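Local coordinates for actin-binding protein, cofilin/tropomyosin family protein, putative (Entamoeba histolytica, PDB 4LIZ) that binds actin filaments and stabilises them, and may help maintain F-actin during phagocytosis and pseudopod formation, at residues E25-V31 against L60-R66; F79-A85 against F112-A118; V9-V13 against N107-N111. All coordinates share one frame; numbering follows the deposited sequence.

Contact 1 (E25-V31 against L60-R66); sequences EFVVFGV and LQFAYYR
Val27 and Tyr64 form an antiparallel hydrogen-bonded pair: Val27 N reaches Tyr64 O at 2.9 Å, and Tyr64 N returns a bond to Val27 O. Phe29 and Phe62 repeat this exchange, and Arg66 N donates to Glu25 O. Near Val31 a water joins the strands instead, accepting from Val31 N and donating to Leu60 O. Between these pairs, the small Ala63 suits its place facing branched Val28, Ala63 CB lying 4.0 Å from Val28 CG2.

Gln61 shares that face of the sheet. Gln61 CB lies 3.2 Å from Phe29 O. Gln61 CG, anti to the carbonyl carbon (chi1 -66°), stays 3.6 Å from Phe29 O, and the extended chain then brings NE2 of Gln61 to 3.7 Å from Val28 CG1. A buried amide is tolerable here because both its ends are satisfied: OE1 accepts from Lys56 N, while NE2 donates to Asp41 OD2 and Ala54 O. On the other face, Phe62 packs on helix 92-108 and Tyr64 on helix 10-17. This pairing of two inner strands, with side chains buried on both faces, belongs to the central mixed sheet of the ADF-homology fold.

Contact 2 (F79-A85 against F112-A118); sequences FVFISWA and FHIELHA
Ser83 and His117 meet through their first torsions: chi1 of 64° sets Ser83 OG between its own backbone N and carbonyl carbon, while chi1 of -178° swings the His117 ring away from its backbone N, and Ser83 OG arrives at the ring edge, where it hydrogen-bonds His117 ND1 at 2.8 Å. They belong to neighbouring parallel strands of a beta-alpha-beta crossover, whose connecting helix is 92-108.

The backbones interlock as parallel strands do. Phe81 N and O bond to Ile114 O and Leu116 N, Ser83 N and O to Leu116 O and Ala118 N, and Ala85 N closes the series on Ala118 O. At the other end the pattern changes, because the His113 side chain takes over one backbone role: its ND1 accepts from Phe79 N at 2.9 Å, the donor 18° out of the ring plane, while His113 N donates to Phe79 O at 2.8 Å. The backbone N and O of Phe79 are thus both held by His113, one by its ring and one by its main chain.

On the face with Ser83, the Phe81 ring lies alongside the extended Glu115 chain, CD2 of Phe81 3.8 Å from Glu115 CG. The carboxylate ends in polar company: OE1 forms a salt bridge with Lys106, and OE2 accepts from a water that also bonds to Ser83 OG. Helix 92-108 lies on this side, touching Phe81 and Ser83.

The other face is apolar: Val80, Ile114 and Leu116 are aliphatic there, and helix 126-137 touches Ile114 and Leu116. Val80 and Ile114 point the same way side by side, and Val80 CG1 also meets Leu116 CD1 at 3.9 Å. Farther along, Ala118 is small enough to sit beside a broad indole, Ala118 CB 3.8 Å from Trp84 CE3.

Contact 3 (V9-V13 against N107-N111); sequences VAGPV and NVINN
Val108 fits with a single methyl against Val9 and Ala10, at the N-terminal part of helix 10-17. Val108 CG1, anti to the backbone N (chi1 177°), lies 3.7 Å from Val9 CG1 and 3.8 Å from Ala10 CB. The two valines approach obliquely, and the short Ala10 side chain lets Val108 CG1 come close to the helix backbone, 3.8 Å from Ala10 CA.

Ile109, the next residue, makes the second half of the contact. Ile109 CG1 is 3.7 Å from Val13 CG2 and 4.1 Å from Val9 CG1, while Ile109 CD1 continues along Val13 CG2 at 3.9 Å. Isoleucine suits the place because its longer branch can touch both valines, which lie four residues apart, linked by the bond from Val13 N to Val9 O.

Val13 faces this chain with CG2, the methyl anti to its carbonyl carbon. Behind these residues lies the sheet: Val13 and Ile109 both pack on Tyr64, and Val9 on Phe29, so the apolar layer is continuous with one face of the strands. A polar link to the sheet lies a little farther on, where Asn111 O accepts from Tyr64 OH.

No hydrogen bond or salt bridge crosses between 9-13 and 107-111. Cohesion therefore comes from dispersion and from withdrawing methyl groups from water, so the direct contact between the two segments rests on the fit of their apolar side chains, while each also leans on the sheet.

Overall arrangement
From the N terminus, residues 9-13 open contact 3, whose loop is closed only by 107-111. Contact 1 is nested wholly inside it, pairing 25-31 with 60-66 after the chain has passed through strand 37-44 and helix 48-54. Contact 2 begins after contact 1 has closed, but its first segment, 79-85, precedes 107-111 and its second, 112-118, follows, so contacts 2 and 3 cross. Contacts 1 and 2 share one sheet, where strands 60-69 and 76-85 are neighbours, probably hydrogen-bonded from Ala63 N to Ile82 O. Contact 3 joins residues 9-13, on helix 10-17, to 107-111, which follows the body of helix 92-108, against that sheet.

Contact 1 (E25-V31 against L60-R66)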
# COMPACT_ATOMS: atom_id res chain seq x y z
N GLU A 25 -8.08 -8.75 1.47
CA GLU A 25 -7.26 -8.76 0.25
C GLU A 25 -6.51 -7.40 0.11
O GLU A 25 -5.59 -7.34 -0.70
CB GLU A 25 -8.13 -9.02 -0.95
CG GLU A 25 -8.78 -10.41 -0.87
CD GLU A 25 -9.73 -10.60 -2.01
OE1 GLU A 25 -10.43 -9.69 -2.47
OE2 GLU A 25 -9.86 -11.81 -2.43
N PHE A 26 -6.92 -6.36 0.76
CA PHE A 26 -6.24 -5.06 0.77
C PHE A 26 -6.34 -4.38 2.08
O PHE A 26 -7.29 -4.61 2.86
CB PHE A 26 -6.88 -4.13 -0.34
CG PHE A 26 -8.11 -3.39 0.07
CD1 PHE A 26 -9.32 -4.01 -0.05
CD2 PHE A 26 -8.09 -2.15 0.61
CE1 PHE A 26 -10.48 -3.37 0.37
CE2 PHE A 26 -9.20 -1.48 1.02
CZ PHE A 26 -10.42 -2.17 0.96
N VAL A 27 -5.42 -3.46 2.36
CA VAL A 27 -5.48 -2.55 3.45
C VAL A 27 -4.95 -1.20 3.08
O VAL A 27 -4.01 -1.15 2.24
CB VAL A 27 -4.81 -3.08 4.73
CG1 VAL A 27 -3.32 -3.42 4.45
CG2 VAL A 27 -4.92 -2.18 5.94
N VAL A 28 -5.57 -0.16 3.59
CA VAL A 28 -5.08 1.23 3.47
C VAL A 28 -4.85 1.76 4.83
O VAL A 28 -5.76 1.67 5.68
CB VAL A 28 -6.05 2.09 2.64
CG1 VAL A 28 -5.54 3.54 2.56
CG2 VAL A 28 -6.30 1.53 1.27
N PHE A 29 -3.65 2.33 5.11
CA PHE A 29 -3.32 2.95 6.32
C PHE A 29 -3.27 4.45 6.22
O PHE A 29 -2.77 4.99 5.21
CB PHE A 29 -1.91 2.51 6.83
CG PHE A 29 -1.75 1.01 7.03
CD1 PHE A 29 -2.29 0.43 8.20
CD2 PHE A 29 -1.13 0.18 6.12
CE1 PHE A 29 -2.13 -0.92 8.38
CE2 PHE A 29 -1.00 -1.18 6.37
CZ PHE A 29 -1.53 -1.71 7.50
N GLY A 30 -3.84 5.08 7.20
CA GLY A 30 -3.68 6.51 7.38
C GLY A 30 -2.73 6.85 8.48
O GLY A 30 -2.20 6.02 9.22
N VAL A 31 -2.39 8.12 8.53
CA VAL A 31 -1.34 8.61 9.40
C VAL A 31 -1.90 9.63 10.35
O VAL A 31 -2.43 10.67 9.89
CB VAL A 31 -0.16 9.17 8.49
CG1 VAL A 31 0.98 9.69 9.35
CG2 VAL A 31 0.44 8.15 7.61
N LEU A 60 -1.56 11.74 3.65
CA LEU A 60 -0.40 10.81 3.49
C LEU A 60 -0.91 9.40 3.90
O LEU A 60 -1.37 9.24 5.03
CB LEU A 60 0.73 11.28 4.44
CG LEU A 60 2.08 10.69 4.07
CD1 LEU A 60 3.23 11.12 5.03
CD2 LEU A 60 2.09 9.25 4.27
N GLN A 61 -0.82 8.45 3.01
CA GLN A 61 -1.36 7.09 3.26
C GLN A 61 -0.44 6.03 2.71
O GLN A 61 0.49 6.35 1.92
CB GLN A 61 -2.76 6.97 2.70
CG GLN A 61 -3.84 7.84 3.37
CD GLN A 61 -5.07 7.96 2.55
OE1 GLN A 61 -5.10 8.59 1.52
NE2 GLN A 61 -6.09 7.20 2.94
N PHE A 62 -0.63 4.77 3.08
CA PHE A 62 0.01 3.65 2.51
C PHE A 62 -0.97 2.59 2.13
O PHE A 62 -2.03 2.56 2.80
CB PHE A 62 1.06 3.02 3.45
CG PHE A 62 2.16 4.00 3.86
CD1 PHE A 62 2.07 4.74 5.01
CD2 PHE A 62 3.28 4.07 3.07
CE1 PHE A 62 3.07 5.71 5.34
CE2 PHE A 62 4.28 4.93 3.45
CZ PHE A 62 4.17 5.70 4.53
N ALA A 63 -0.75 1.76 1.20
CA ALA A 63 -1.65 0.72 0.86
C ALA A 63 -0.91 -0.51 0.51
O ALA A 63 0.24 -0.53 0.01
CB ALA A 63 -2.64 1.12 -0.25
N TYR A 64 -1.55 -1.67 0.66
CA TYR A 64 -1.01 -2.95 0.40
C TYR A 64 -2.10 -3.92 -0.04
O TYR A 64 -3.09 -4.01 0.67
CB TYR A 64 -0.30 -3.48 1.68
CG TYR A 64 0.41 -4.80 1.51
CD1 TYR A 64 1.52 -4.95 0.72
CD2 TYR A 64 -0.02 -5.89 2.26
CE1 TYR A 64 2.22 -6.14 0.64
CE2 TYR A 64 0.69 -7.12 2.21
CZ TYR A 64 1.79 -7.22 1.40
OH TYR A 64 2.59 -8.41 1.37
N TYR A 65 -1.97 -4.56 -1.18
CA TYR A 65 -2.98 -5.47 -1.67
C TYR A 65 -2.40 -6.65 -2.45
O TYR A 65 -1.32 -6.60 -2.92
CB TYR A 65 -4.07 -4.75 -2.50
CG TYR A 65 -3.66 -4.22 -3.85
CD1 TYR A 65 -3.85 -4.94 -4.98
CD2 TYR A 65 -3.09 -2.98 -3.97
CE1 TYR A 65 -3.48 -4.45 -6.21
CE2 TYR A 65 -2.74 -2.47 -5.19
CZ TYR A 65 -2.93 -3.23 -6.30
OH TYR A 65 -2.57 -2.79 -7.52
N ARG A 66 -3.22 -7.68 -2.56
CA ARG A 66 -2.87 -8.87 -3.29
C ARG A 66 -3.59 -8.88 -4.61
O ARG A 66 -4.66 -8.37 -4.74
CB ARG A 66 -3.18 -10.16 -2.53
CG ARG A 66 -4.62 -10.42 -2.28
CD ARG A 66 -4.79 -11.61 -1.37
NE ARG A 66 -4.54 -12.88 -2.01
CZ ARG A 66 -3.89 -13.89 -1.46
NH1 ARG A 66 -3.35 -13.80 -0.27
NH2 ARG A 66 -3.79 -15.01 -2.15
O HOH W 1 -3.48 9.88 6.56

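Contact 2 (F79-A85 against F112-A118)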
# COMPACT_ATOMS: atom_id res chain seq x y z
N PHE A 79 1.96 -9.20 -4.57
CA PHE A 79 1.62 -8.17 -3.61
C PHE A 79 2.12 -6.83 -4.07
O PHE A 79 3.26 -6.70 -4.56
CB PHE A 79 2.20 -8.51 -2.26
CG PHE A 79 1.70 -9.82 -1.71
CD1 PHE A 79 0.39 -10.00 -1.31
CD2 PHE A 79 2.57 -10.91 -1.65
CE1 PHE A 79 -0.05 -11.23 -0.89
CE2 PHE A 79 2.10 -12.15 -1.24
CZ PHE A 79 0.81 -12.29 -0.85
N VAL A 80 1.29 -5.82 -3.95
CA VAL A 80 1.55 -4.43 -4.39
C VAL A 80 1.62 -3.57 -3.16
O VAL A 80 0.68 -3.53 -2.36
CB VAL A 80 0.49 -3.96 -5.36
CG1 VAL A 80 0.77 -2.52 -5.78
CG2 VAL A 80 0.38 -4.86 -6.62
N PHE A 81 2.68 -2.75 -3.01
CA PHE A 81 2.88 -1.76 -1.98
C PHE A 81 2.80 -0.39 -2.58
O PHE A 81 3.54 -0.09 -3.51
CB PHE A 81 4.17 -1.96 -1.18
CG PHE A 81 4.51 -0.85 -0.27
CD1 PHE A 81 3.73 -0.49 0.82
CD2 PHE A 81 5.67 -0.08 -0.46
CE1 PHE A 81 4.04 0.54 1.70
CE2 PHE A 81 5.97 0.94 0.37
CZ PHE A 81 5.19 1.26 1.47
N ILE A 82 1.96 0.49 -2.09
CA ILE A 82 1.82 1.86 -2.56
C ILE A 82 2.06 2.78 -1.43
O ILE A 82 1.50 2.70 -0.29
CB ILE A 82 0.39 2.12 -3.08
CG1 ILE A 82 0.18 1.30 -4.33
CG2 ILE A 82 0.14 3.59 -3.24
CD1 ILE A 82 -1.27 1.08 -4.70
N SER A 83 2.89 3.84 -1.61
CA SER A 83 2.94 5.04 -0.80
C SER A 83 2.17 6.18 -1.49
O SER A 83 2.27 6.30 -2.70
CB SER A 83 4.38 5.42 -0.41
OG SER A 83 5.12 5.73 -1.57
N TRP A 84 1.43 6.96 -0.74
CA TRP A 84 0.56 7.96 -1.29
C TRP A 84 0.77 9.24 -0.54
O TRP A 84 0.63 9.35 0.69
CB TRP A 84 -0.94 7.55 -1.10
CG TRP A 84 -1.96 8.64 -1.35
CD1 TRP A 84 -2.50 9.40 -0.46
CD2 TRP A 84 -2.48 9.00 -2.64
NE1 TRP A 84 -3.44 10.26 -1.04
CE2 TRP A 84 -3.44 10.00 -2.40
CE3 TRP A 84 -2.29 8.54 -3.93
CZ2 TRP A 84 -4.16 10.56 -3.48
CZ3 TRP A 84 -3.00 9.09 -5.01
CH2 TRP A 84 -3.93 10.10 -4.74
N ALA A 85 1.02 10.38 -1.28
CA ALA A 85 1.14 11.71 -0.76
C ALA A 85 0.26 12.58 -1.62
O ALA A 85 0.68 12.99 -2.71
CB ALA A 85 2.61 12.24 -0.83
N PHE A 112 6.65 -7.72 -1.04
CA PHE A 112 5.95 -7.08 -2.15
C PHE A 112 6.68 -7.25 -3.47
O PHE A 112 7.97 -7.29 -3.48
CB PHE A 112 5.63 -5.59 -1.89
CG PHE A 112 6.83 -4.77 -1.60
CD1 PHE A 112 7.22 -4.57 -0.33
CD2 PHE A 112 7.61 -4.27 -2.65
CE1 PHE A 112 8.42 -3.84 -0.03
CE2 PHE A 112 8.79 -3.58 -2.39
CZ PHE A 112 9.15 -3.33 -1.09
N HIS A 113 5.99 -7.39 -4.53
CA HIS A 113 6.52 -7.53 -5.85
C HIS A 113 6.73 -6.28 -6.58
O HIS A 113 7.61 -6.22 -7.45
CB HIS A 113 5.61 -8.45 -6.64
CG HIS A 113 5.58 -9.81 -6.07
ND1 HIS A 113 4.67 -10.19 -5.11
CD2 HIS A 113 6.41 -10.88 -6.24
CE1 HIS A 113 4.95 -11.41 -4.70
NE2 HIS A 113 5.98 -11.86 -5.42
N ILE A 114 5.99 -5.20 -6.26
CA ILE A 114 6.15 -3.93 -6.81
C ILE A 114 5.89 -2.90 -5.75
O ILE A 114 5.07 -3.08 -4.82
CB ILE A 114 5.37 -3.62 -8.02
CG1 ILE A 114 3.92 -3.74 -7.77
CG2 ILE A 114 5.73 -4.53 -9.24
CD1 ILE A 114 3.11 -3.07 -8.86
N GLU A 115 6.59 -1.76 -5.81
CA GLU A 115 6.41 -0.60 -5.00
C GLU A 115 6.16 0.60 -5.87
O GLU A 115 6.87 0.80 -6.90
CB GLU A 115 7.69 -0.31 -4.17
CG GLU A 115 7.67 1.03 -3.50
CD GLU A 115 8.86 1.33 -2.57
OE1 GLU A 115 9.77 0.43 -2.50
OE2 GLU A 115 8.82 2.40 -1.97
N LEU A 116 5.15 1.38 -5.57
CA LEU A 116 4.74 2.56 -6.33
C LEU A 116 4.60 3.71 -5.39
O LEU A 116 4.02 3.58 -4.27
CB LEU A 116 3.40 2.39 -7.02
CG LEU A 116 3.30 1.08 -7.82
CD1 LEU A 116 1.89 0.47 -7.95
CD2 LEU A 116 4.09 1.29 -9.06
N HIS A 117 5.06 4.89 -5.74
CA HIS A 117 4.75 6.07 -5.07
C HIS A 117 3.77 6.91 -5.93
O HIS A 117 4.06 7.18 -7.14
CB HIS A 117 6.00 6.97 -4.78
CG HIS A 117 5.69 8.20 -4.03
ND1 HIS A 117 5.18 8.24 -2.75
CD2 HIS A 117 5.71 9.50 -4.42
CE1 HIS A 117 4.95 9.45 -2.37
NE2 HIS A 117 5.27 10.25 -3.38
N ALA A 118 2.69 7.38 -5.37
CA ALA A 118 1.67 8.08 -6.13
C ALA A 118 1.27 9.33 -5.40
O ALA A 118 1.24 9.45 -4.18
CB ALA A 118 0.42 7.16 -6.27
O HOH W 2 7.45 4.60 -2.73

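Contact 3 (V9-V13 against N107-N111)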
# COMPACT_ATOMS: atom_id res chain seq x y z
N VAL A 9 0.13 -2.12 11.90
CA VAL A 9 0.48 -2.55 10.54
C VAL A 9 0.55 -4.03 10.29
O VAL A 9 0.09 -4.56 9.31
CB VAL A 9 1.78 -1.81 10.04
CG1 VAL A 9 2.15 -2.27 8.64
CG2 VAL A 9 1.60 -0.30 10.14
N ALA A 10 1.30 -4.74 11.20
CA ALA A 10 1.61 -6.11 10.92
C ALA A 10 0.39 -7.05 10.79
O ALA A 10 0.39 -7.98 10.00
CB ALA A 10 2.60 -6.64 11.96
N GLY A 11 -0.58 -6.78 11.63
CA GLY A 11 -1.77 -7.62 11.62
C GLY A 11 -2.50 -7.71 10.29
O GLY A 11 -2.72 -8.76 9.68
N PRO A 12 -2.89 -6.49 9.80
CA PRO A 12 -3.55 -6.53 8.53
C PRO A 12 -2.69 -6.98 7.35
O PRO A 12 -3.21 -7.52 6.41
CB PRO A 12 -4.00 -5.04 8.33
CG PRO A 12 -4.04 -4.50 9.68
CD PRO A 12 -2.97 -5.19 10.49
N VAL A 13 -1.39 -6.71 7.37
CA VAL A 13 -0.48 -7.21 6.35
C VAL A 13 -0.51 -8.77 6.29
O VAL A 13 -0.65 -9.31 5.25
CB VAL A 13 0.95 -6.61 6.65
CG1 VAL A 13 2.01 -7.33 5.79
CG2 VAL A 13 0.95 -5.10 6.36
N ASN A 107 9.92 -2.09 6.40
CA ASN A 107 10.39 -3.17 7.24
C ASN A 107 9.40 -4.10 7.89
O ASN A 107 9.71 -5.21 8.23
CB ASN A 107 11.25 -2.58 8.32
CG ASN A 107 12.54 -2.11 7.73
OD1 ASN A 107 12.96 -2.60 6.65
ND2 ASN A 107 13.14 -1.10 8.35
N VAL A 108 8.16 -3.68 7.94
CA VAL A 108 7.09 -4.57 8.35
C VAL A 108 6.47 -5.21 7.13
O VAL A 108 6.15 -6.44 7.18
CB VAL A 108 5.99 -3.77 9.13
CG1 VAL A 108 4.78 -4.67 9.52
CG2 VAL A 108 6.59 -2.99 10.27
N ILE A 109 6.21 -4.42 6.11
CA ILE A 109 5.62 -4.80 4.75
C ILE A 109 6.82 -5.09 3.86
O ILE A 109 7.26 -4.30 2.99
CB ILE A 109 4.76 -3.73 4.08
CG1 ILE A 109 3.82 -3.17 5.04
CG2 ILE A 109 4.10 -4.29 2.77
CD1 ILE A 109 2.81 -2.24 4.39
N ASN A 110 7.44 -6.22 4.16
CA ASN A 110 8.60 -6.71 3.44
C ASN A 110 8.37 -7.66 2.32
O ASN A 110 9.31 -8.04 1.70
CB ASN A 110 9.60 -7.27 4.45
CG ASN A 110 8.98 -8.27 5.35
OD1 ASN A 110 8.22 -9.06 4.87
ND2 ASN A 110 9.16 -8.14 6.69
N ASN A 111 7.14 -8.08 2.06
CA ASN A 111 6.84 -9.04 1.00
C ASN A 111 6.02 -8.30 -0.07
O ASN A 111 4.78 -8.22 -0.00
CB ASN A 111 5.98 -10.18 1.54
CG ASN A 111 5.76 -11.28 0.54
OD1 ASN A 111 6.06 -11.19 -0.65
ND2 ASN A 111 5.25 -12.38 1.05